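Local coordinates for protein-tyrosine-phosphatase (Shewanella sp., PDB 2Z72) that hydrolyses phosphotyrosine as a cold-active phosphatase, probably using two zinc ions bound in a fold of the calcineurin-like phosphoesterase family, at residues Pro51-Gln61 and Trp127-Asp138; Asp84-Gln93 and Arg325-Glu333. One frame throughout, in Å; residues are numbered along the deposited sequence.

Interaction 1: residues Pro51-Gln61 and Trp127-Asp138; sequences PETKLSSEIKQ and WFMYQLDQQARD
Helix 122-138 of the calcineurin-like phosphoesterase fold is overlaid here by the mostly irregular segment 51-61, which contains the short strand 53-54 and ends in a type I beta turn from Glu58 to Gln61. Tyr130 lies at the middle of the contact, its ring held between two neighbours. Ile59 CD1 stands over one face in a CH-pi contact, 3.5 Å from the ring centroid and almost on the normal, while Trp127 CZ3 covers the opposite face. With CG1 of Ile59 placed between backbone N and carbonyl carbon (chi1 64°), CG2 is left to rest on Gln134 CA at 3.6 Å. The phenol oxygen Tyr130 OH accepts a nearly straight bond from Ser56 N (2.9 Å) and is also hydrogen-bonded to Glu186 OE1 at the start of helix 186-192. Pro51 CG packs on Trp127 CD1 at 3.9 Å. In one of the two conformers of Glu58, Gln134 NE2 donates to Glu58 OE2 (2.8 Å) from above the carboxylate plane, Glu58 CB covers the Arg137 guanidinium face, and the Glu58-Arg137 salt bridge rests on charge alone. End-on, Arg137 NH1 and NH2 both bond Gln61 OE1, at 2.8 and 2.9 Å, from the same face of the amide.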
# COMPACT_ATOMS: atom_id res chain seq x y z
N PRO A 51 15.29 7.13 8.31
CA PRO A 51 15.22 5.71 8.74
C PRO A 51 16.41 4.86 8.35
O PRO A 51 16.97 4.99 7.27
CB PRO A 51 13.95 5.21 8.02
CG PRO A 51 13.80 6.11 6.87
CD PRO A 51 14.28 7.46 7.35
N GLU A 52 16.73 3.90 9.20
CA GLU A 52 17.73 2.91 9.08
C GLU A 52 16.99 1.57 9.06
O GLU A 52 15.98 1.39 9.77
CB GLU A 52 18.75 2.96 10.21
CG GLU A 52 19.35 4.36 10.32
CD GLU A 52 20.36 4.39 11.47
OE1 GLU A 52 21.54 4.72 11.14
OE2 GLU A 52 20.00 4.12 12.63
N THR A 53 17.40 0.72 8.18
CA THR A 53 16.75 -0.54 7.87
C THR A 53 17.80 -1.60 7.57
O THR A 53 18.84 -1.29 6.95
CB THR A 53 15.85 -0.48 6.63
OG1 THR A 53 15.05 0.70 6.77
CG2 THR A 53 14.82 -1.60 6.53
N LYS A 54 17.48 -2.79 8.01
CA LYS A 54 18.25 -3.92 7.56
C LYS A 54 17.59 -4.42 6.28
O LYS A 54 16.39 -4.67 6.27
CB LYS A 54 18.36 -5.06 8.58
CG LYS A 54 19.02 -6.30 8.02
CD LYS A 54 20.20 -6.76 8.84
CE LYS A 54 20.67 -8.14 8.42
NZ LYS A 54 20.51 -9.23 9.43
N LEU A 55 18.40 -4.53 5.23
CA LEU A 55 17.87 -5.10 4.00
C LEU A 55 17.50 -6.58 4.18
O LEU A 55 18.17 -7.31 4.89
CB LEU A 55 18.87 -4.95 2.85
CG LEU A 55 19.22 -3.50 2.53
CD1 LEU A 55 20.11 -3.50 1.28
CD2 LEU A 55 18.01 -2.62 2.29
N SER A 56 16.40 -6.93 3.56
CA SER A 56 15.79 -8.25 3.72
C SER A 56 16.21 -9.18 2.62
O SER A 56 16.19 -8.77 1.47
CB SER A 56 14.28 -7.99 3.58
OG SER A 56 13.51 -9.01 4.15
N SER A 57 16.48 -10.43 2.92
CA SER A 57 16.71 -11.47 1.95
C SER A 57 15.44 -12.23 1.60
O SER A 57 15.51 -13.20 0.85
CB SER A 57 17.80 -12.43 2.51
OG SER A 57 17.32 -13.10 3.68
N GLU A 58 14.23 -11.99 2.07
CA GLU A 58 12.97 -12.67 1.94
C GLU A 58 11.80 -11.81 1.43
O GLU A 58 11.03 -12.40 0.66
CB GLU A 58 12.46 -13.28 3.27
CG GLU A 58 13.45 -13.83 4.25
CD GLU A 58 13.04 -14.21 5.63
OE1 GLU A 58 13.75 -14.89 6.42
OE2 GLU A 58 11.95 -13.86 6.12
N ILE A 59 11.55 -10.53 1.77
CA ILE A 59 10.27 -9.88 1.56
C ILE A 59 10.07 -9.39 0.14
O ILE A 59 8.99 -8.92 -0.17
CB ILE A 59 10.03 -8.72 2.55
CG1 ILE A 59 11.06 -7.62 2.35
CG2 ILE A 59 10.04 -9.23 3.95
CD1 ILE A 59 10.82 -6.38 3.19
N LYS A 60 11.09 -9.52 -0.72
CA LYS A 60 10.91 -9.26 -2.13
C LYS A 60 10.44 -10.51 -2.89
O LYS A 60 10.22 -10.42 -4.11
CB LYS A 60 12.14 -8.65 -2.79
CG LYS A 60 12.63 -7.39 -2.06
CD LYS A 60 13.72 -6.57 -2.73
CE LYS A 60 15.00 -7.31 -2.69
NZ LYS A 60 16.18 -6.51 -3.23
N GLN A 61 10.20 -11.62 -2.22
CA GLN A 61 9.58 -12.79 -2.85
C GLN A 61 8.12 -12.48 -3.16
O GLN A 61 7.41 -11.93 -2.34
CB GLN A 61 9.71 -13.96 -1.90
CG GLN A 61 11.10 -14.45 -1.64
CD GLN A 61 11.23 -15.45 -0.49
OE1 GLN A 61 10.25 -15.72 0.22
NE2 GLN A 61 12.45 -15.88 -0.28
N TRP A 127 9.96 2.88 4.17
CA TRP A 127 10.91 2.06 4.93
C TRP A 127 10.26 1.46 6.17
O TRP A 127 10.68 0.37 6.59
CB TRP A 127 12.19 2.86 5.27
CG TRP A 127 13.05 3.10 4.08
CD1 TRP A 127 13.32 4.26 3.45
CD2 TRP A 127 13.75 2.06 3.36
NE1 TRP A 127 14.15 4.02 2.39
CE2 TRP A 127 14.44 2.69 2.31
CE3 TRP A 127 13.90 0.66 3.51
CZ2 TRP A 127 15.24 1.99 1.42
CZ3 TRP A 127 14.68 -0.03 2.61
CH2 TRP A 127 15.35 0.63 1.58
N PHE A 128 9.31 2.14 6.78
CA PHE A 128 8.58 1.58 7.87
C PHE A 128 7.82 0.34 7.39
O PHE A 128 7.85 -0.69 8.07
CB PHE A 128 7.61 2.61 8.46
CG PHE A 128 6.64 2.03 9.46
CD1 PHE A 128 7.04 1.65 10.73
CD2 PHE A 128 5.33 1.85 9.10
CE1 PHE A 128 6.15 1.10 11.62
CE2 PHE A 128 4.43 1.29 10.01
CZ PHE A 128 4.83 0.93 11.28
N MET A 129 7.14 0.44 6.27
CA MET A 129 6.36 -0.71 5.77
C MET A 129 7.26 -1.85 5.34
O MET A 129 6.84 -3.01 5.49
CB MET A 129 5.41 -0.25 4.67
CG MET A 129 4.27 0.64 5.11
SD MET A 129 3.27 -0.04 6.44
CE MET A 129 2.64 -1.50 5.64
N TYR A 130 8.45 -1.56 4.82
CA TYR A 130 9.42 -2.59 4.47
C TYR A 130 9.82 -3.36 5.73
O TYR A 130 9.82 -4.58 5.79
CB TYR A 130 10.55 -1.90 3.78
CG TYR A 130 11.72 -2.73 3.28
CD1 TYR A 130 12.67 -3.22 4.15
CD2 TYR A 130 11.90 -3.01 1.94
CE1 TYR A 130 13.74 -3.98 3.73
CE2 TYR A 130 12.99 -3.73 1.47
CZ TYR A 130 13.91 -4.20 2.39
OH TYR A 130 15.04 -4.92 2.00
N GLN A 131 10.20 -2.62 6.78
CA GLN A 131 10.56 -3.26 8.04
C GLN A 131 9.37 -4.05 8.59
O GLN A 131 9.54 -5.18 9.06
CB GLN A 131 11.04 -2.19 9.04
CG GLN A 131 11.35 -2.73 10.39
CD GLN A 131 12.03 -1.64 11.19
OE1 GLN A 131 11.35 -0.95 11.97
NE2 GLN A 131 13.32 -1.45 11.01
N LEU A 132 8.17 -3.49 8.54
CA LEU A 132 7.00 -4.19 9.10
C LEU A 132 6.76 -5.47 8.34
O LEU A 132 6.35 -6.49 8.94
CB LEU A 132 5.83 -3.20 9.02
CG LEU A 132 4.74 -3.57 10.00
CD1 LEU A 132 5.15 -3.16 11.43
CD2 LEU A 132 3.44 -2.90 9.63
N ASP A 133 6.94 -5.46 7.02
CA ASP A 133 6.79 -6.66 6.18
C ASP A 133 7.68 -7.76 6.73
O ASP A 133 7.24 -8.90 6.97
CB ASP A 133 7.10 -6.21 4.75
CG ASP A 133 6.82 -7.14 3.59
OD1 ASP A 133 6.41 -8.32 3.82
OD2 ASP A 133 7.04 -6.69 2.45
N GLN A 134 8.97 -7.48 6.95
CA GLN A 134 9.89 -8.45 7.48
C GLN A 134 9.50 -8.89 8.89
O GLN A 134 9.52 -10.09 9.19
CB GLN A 134 11.33 -7.93 7.44
CG GLN A 134 12.30 -8.97 7.96
CD GLN A 134 12.40 -10.23 7.08
OE1 GLN A 134 12.97 -10.20 6.01
NE2 GLN A 134 11.87 -11.36 7.47
N GLN A 135 9.16 -7.94 9.76
CA GLN A 135 8.82 -8.29 11.11
C GLN A 135 7.56 -9.18 11.19
O GLN A 135 7.51 -10.10 12.01
CB GLN A 135 8.60 -7.03 11.95
CG GLN A 135 9.89 -6.23 12.16
CD GLN A 135 9.63 -4.94 12.90
OE1 GLN A 135 8.50 -4.45 12.94
NE2 GLN A 135 10.68 -4.37 13.51
N ALA A 136 6.57 -8.87 10.35
CA ALA A 136 5.34 -9.66 10.34
C ALA A 136 5.69 -11.11 9.93
O ALA A 136 5.26 -12.05 10.58
CB ALA A 136 4.32 -9.05 9.43
N ARG A 137 6.49 -11.25 8.89
CA ARG A 137 6.91 -12.58 8.46
C ARG A 137 7.60 -13.31 9.57
O ARG A 137 7.35 -14.49 9.80
CB ARG A 137 7.76 -12.47 7.18
CG ARG A 137 8.12 -13.79 6.57
CD ARG A 137 8.73 -13.68 5.20
NE ARG A 137 9.29 -14.94 4.73
CZ ARG A 137 9.56 -15.18 3.46
NH1 ARG A 137 9.29 -14.31 2.50
NH2 ARG A 137 10.09 -16.34 3.08
N ASP A 138 8.53 -12.65 10.27
CA ASP A 138 9.25 -13.30 11.36
C ASP A 138 8.32 -13.75 12.46
O ASP A 138 8.65 -14.72 13.16
CB ASP A 138 10.28 -12.34 11.96
CG ASP A 138 11.45 -12.14 10.99
OD1 ASP A 138 12.18 -11.12 11.24
OD2 ASP A 138 11.69 -12.86 10.03
O HOH W 1 13.63 1.11 10.90
O HOH W 2 12.97 0.75 8.26
O HOH W 3 15.09 -3.18 9.79
O HOH W 4 15.80 -11.19 5.81
O HOH W 5 10.91 -14.68 8.59
O HOH W 6 6.75 -9.78 1.48

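Interaction 2: residues Asp84-Gln93 and Arg325-Glu333; sequences DVLLTLLKKQ and RGLYDGTRE
Gln93, just past the C-terminal end of helix 83-92, reaches into the beta hairpin formed by strands 322-326 and 332-334, and its amide nitrogen makes both direct hydrogen bonds of the contact. Gln93 NE2 donates to Leu327 O (2.9 Å), in the carbonyl plane on a lone pair, and to Thr331 O (3.0 Å), there from above the carbonyl plane. The bend at chi2 (-67°) folds the chain back so that the amide lies against Gly326, with NE2 3.3 Å from Gly326 CA. On its other branch, Gln93 OE1 faces the Arg332 side chain, whose modelled position is doubtful. Tyr328 extends along the helix: Val85 O lies at the ring edge, 3.5 Å from Tyr328 CE2, Thr88 CB approaches Tyr328 OH at 3.3 Å, and Leu89 CB packs on Tyr328 CD2. Lys92 lays its CG against Tyr328 O.

Behind this shell, the type I turn from Leu327 to Gly330 holds Leu327 O through Gly330 N, and Leu327 N bonds Thr331 O. Asp329 OD2 accepts from Thr331 N, an Asx turn, and also from Thr331 OG1. A water joins Lys92 O to Gly330 O. Each carbonyl bound by Gln93 thus also accepts a backbone N-H of the hairpin, so one amide ties the helix end to hydrogen bonds already shaping the turn.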
# COMPACT_ATOMS: atom_id res chain seq x y z
N ASP A 84 3.59 10.18 10.38
CA ASP A 84 3.24 10.41 11.75
C ASP A 84 1.85 9.90 12.03
O ASP A 84 1.59 9.29 13.11
CB ASP A 84 3.32 11.90 12.12
CG ASP A 84 4.69 12.51 11.94
OD1 ASP A 84 5.70 11.79 12.02
OD2 ASP A 84 4.72 13.74 11.74
N VAL A 85 0.89 10.15 11.15
CA VAL A 85 -0.48 9.69 11.36
C VAL A 85 -0.55 8.16 11.34
O VAL A 85 -1.19 7.56 12.22
CB VAL A 85 -1.42 10.28 10.30
CG1 VAL A 85 -2.83 9.72 10.41
CG2 VAL A 85 -1.46 11.81 10.41
N LEU A 86 0.11 7.54 10.38
CA LEU A 86 0.16 6.09 10.36
C LEU A 86 0.69 5.49 11.63
O LEU A 86 0.14 4.53 12.20
CB LEU A 86 1.00 5.65 9.16
CG LEU A 86 1.28 4.16 9.03
CD1 LEU A 86 -0.02 3.38 8.83
CD2 LEU A 86 2.28 3.89 7.90
N LEU A 87 1.84 6.02 12.11
CA LEU A 87 2.46 5.47 13.28
C LEU A 87 1.55 5.62 14.48
O LEU A 87 1.38 4.69 15.29
CB LEU A 87 3.81 6.13 13.54
CG LEU A 87 4.73 5.44 14.52
CD1 LEU A 87 5.38 4.19 13.93
CD2 LEU A 87 5.83 6.42 14.88
N THR A 88 0.97 6.81 14.64
CA THR A 88 0.08 7.02 15.78
C THR A 88 -1.11 6.05 15.76
O THR A 88 -1.47 5.46 16.76
CB THR A 88 -0.42 8.47 15.78
OG1 THR A 88 0.72 9.29 16.07
CG2 THR A 88 -1.49 8.72 16.83
N LEU A 89 -1.70 5.87 14.55
CA LEU A 89 -2.84 4.98 14.45
C LEU A 89 -2.44 3.56 14.86
O LEU A 89 -3.16 2.88 15.61
CB LEU A 89 -3.36 5.01 13.00
CG LEU A 89 -4.42 3.91 12.70
CD1 LEU A 89 -5.65 4.04 13.58
CD2 LEU A 89 -4.78 4.00 11.21
N LEU A 90 -1.31 3.08 14.36
CA LEU A 90 -0.91 1.70 14.65
C LEU A 90 -0.54 1.53 16.10
O LEU A 90 -0.74 0.48 16.70
CB LEU A 90 0.22 1.27 13.71
CG LEU A 90 -0.15 1.22 12.23
CD1 LEU A 90 1.08 0.82 11.42
CD2 LEU A 90 -1.35 0.32 11.93
N LYS A 91 0.06 2.57 16.72
CA LYS A 91 0.36 2.52 18.13
C LYS A 91 -0.93 2.47 18.94
O LYS A 91 -1.07 1.67 19.90
CB LYS A 91 1.19 3.73 18.59
CG LYS A 91 2.66 3.73 18.18
CD LYS A 91 3.29 5.14 18.34
CE LYS A 91 3.26 5.56 19.82
NZ LYS A 91 3.88 6.93 20.02
N LYS A 92 -1.87 3.39 18.60
CA LYS A 92 -3.10 3.45 19.41
C LYS A 92 -3.91 2.18 19.29
O LYS A 92 -4.58 1.82 20.27
CB LYS A 92 -3.91 4.63 18.92
CG LYS A 92 -3.34 5.99 19.33
CD LYS A 92 -3.63 6.31 20.76
CE LYS A 92 -2.97 7.62 21.19
NZ LYS A 92 -3.23 7.87 22.61
N GLN A 93 -3.86 1.53 18.15
CA GLN A 93 -4.63 0.30 17.89
C GLN A 93 -3.81 -0.94 18.26
O GLN A 93 -4.26 -2.08 18.07
CB GLN A 93 -5.15 0.26 16.47
CG GLN A 93 -6.31 1.19 16.23
CD GLN A 93 -7.54 0.77 16.97
OE1 GLN A 93 -7.75 -0.42 17.16
NE2 GLN A 93 -8.36 1.72 17.33
N ARG A 325 -14.40 -1.18 13.42
CA ARG A 325 -13.77 0.10 13.15
C ARG A 325 -12.82 0.42 14.31
O ARG A 325 -13.25 0.50 15.45
CB ARG A 325 -14.86 1.16 13.01
CG ARG A 325 -14.38 2.60 12.91
CD ARG A 325 -15.62 3.49 12.81
NE ARG A 325 -15.26 4.88 12.94
CZ ARG A 325 -15.86 5.87 13.56
NH1 ARG A 325 -17.02 5.65 14.20
NH2 ARG A 325 -15.28 7.04 13.51
N GLY A 326 -11.56 0.64 13.99
CA GLY A 326 -10.54 1.04 14.95
C GLY A 326 -10.24 2.52 14.74
O GLY A 326 -9.69 2.95 13.73
N LEU A 327 -10.66 3.30 15.74
CA LEU A 327 -10.54 4.74 15.68
C LEU A 327 -9.11 5.21 16.02
O LEU A 327 -8.33 4.52 16.71
CB LEU A 327 -11.57 5.38 16.63
CG LEU A 327 -13.04 5.34 16.19
CD1 LEU A 327 -13.69 4.04 16.57
CD2 LEU A 327 -13.80 6.49 16.81
N TYR A 328 -8.84 6.46 15.63
CA TYR A 328 -7.53 7.06 15.85
C TYR A 328 -7.18 7.18 17.31
O TYR A 328 -5.98 7.22 17.65
CB TYR A 328 -7.48 8.46 15.23
CG TYR A 328 -6.13 9.04 14.97
CD1 TYR A 328 -5.81 10.32 15.44
CD2 TYR A 328 -5.14 8.35 14.26
CE1 TYR A 328 -4.58 10.89 15.22
CE2 TYR A 328 -3.90 8.92 14.03
CZ TYR A 328 -3.62 10.18 14.52
OH TYR A 328 -2.38 10.68 14.23
N ASP A 329 -8.18 7.32 18.19
CA ASP A 329 -7.95 7.46 19.63
C ASP A 329 -7.78 6.12 20.34
O ASP A 329 -7.61 6.16 21.56
CB ASP A 329 -9.07 8.30 20.24
CG ASP A 329 -10.40 7.62 20.32
OD1 ASP A 329 -11.29 8.32 20.91
OD2 ASP A 329 -10.55 6.49 19.81
N GLY A 330 -7.80 5.00 19.57
CA GLY A 330 -7.55 3.71 20.19
C GLY A 330 -8.84 3.00 20.58
O GLY A 330 -8.80 1.82 20.98
N THR A 331 -9.97 3.66 20.46
CA THR A 331 -11.26 3.00 20.71
C THR A 331 -11.71 2.23 19.47
O THR A 331 -11.13 2.39 18.37
CB THR A 331 -12.37 4.00 21.10
OG1 THR A 331 -12.65 4.93 20.07
CG2 THR A 331 -11.99 4.79 22.36
N ARG A 332 -12.74 1.41 19.62
CA ARG A 332 -13.26 0.50 18.63
C ARG A 332 -14.77 0.61 18.57
O ARG A 332 -15.38 0.76 19.65
CB ARG A 332 -13.03 -0.96 19.02
CG ARG A 332 -11.72 -1.12 19.72
CD ARG A 332 -10.74 -1.03 18.38
NE ARG A 332 -10.46 -2.67 18.46
CZ ARG A 332 -9.64 -3.04 19.43
NH1 ARG A 332 -9.32 -4.33 19.61
NH2 ARG A 332 -9.01 -2.21 20.30
N GLU A 333 -15.38 0.42 17.42
CA GLU A 333 -16.82 0.34 17.21
C GLU A 333 -17.12 -0.78 16.26
O GLU A 333 -16.54 -0.86 15.18
CB GLU A 333 -17.31 1.68 16.62
CG GLU A 333 -17.11 2.74 17.69
CD GLU A 333 -17.83 4.03 17.57
OE1 GLU A 333 -17.24 5.02 18.09
OE2 GLU A 333 -18.96 4.00 17.00
O HOH W 7 -6.52 0.04 21.07
O HOH W 8 -5.33 5.59 23.83

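In the fold
Interactions 1 and 2 have centres about 22 Å apart but are joined through neighbouring helices. Phe128, which points away from segment 51-61, packs on helix 83-92: its CE2 lies 3.7 Å from Leu90 CD1 and its CD2 3.9 Å from Leu86 CD2. The two helices therefore meet each other on one side, while segment 51-61 covers helix 122-138 and the hairpin 325-333 meets helix 83-92. Met109 and Met111 of strand 108-111 pack against both helices. This strand leads toward Asp114, a ligand of both zinc ions. Interaction 2 is not itself a metal site: the Val85 side chain is about 13 Å from a zinc ion.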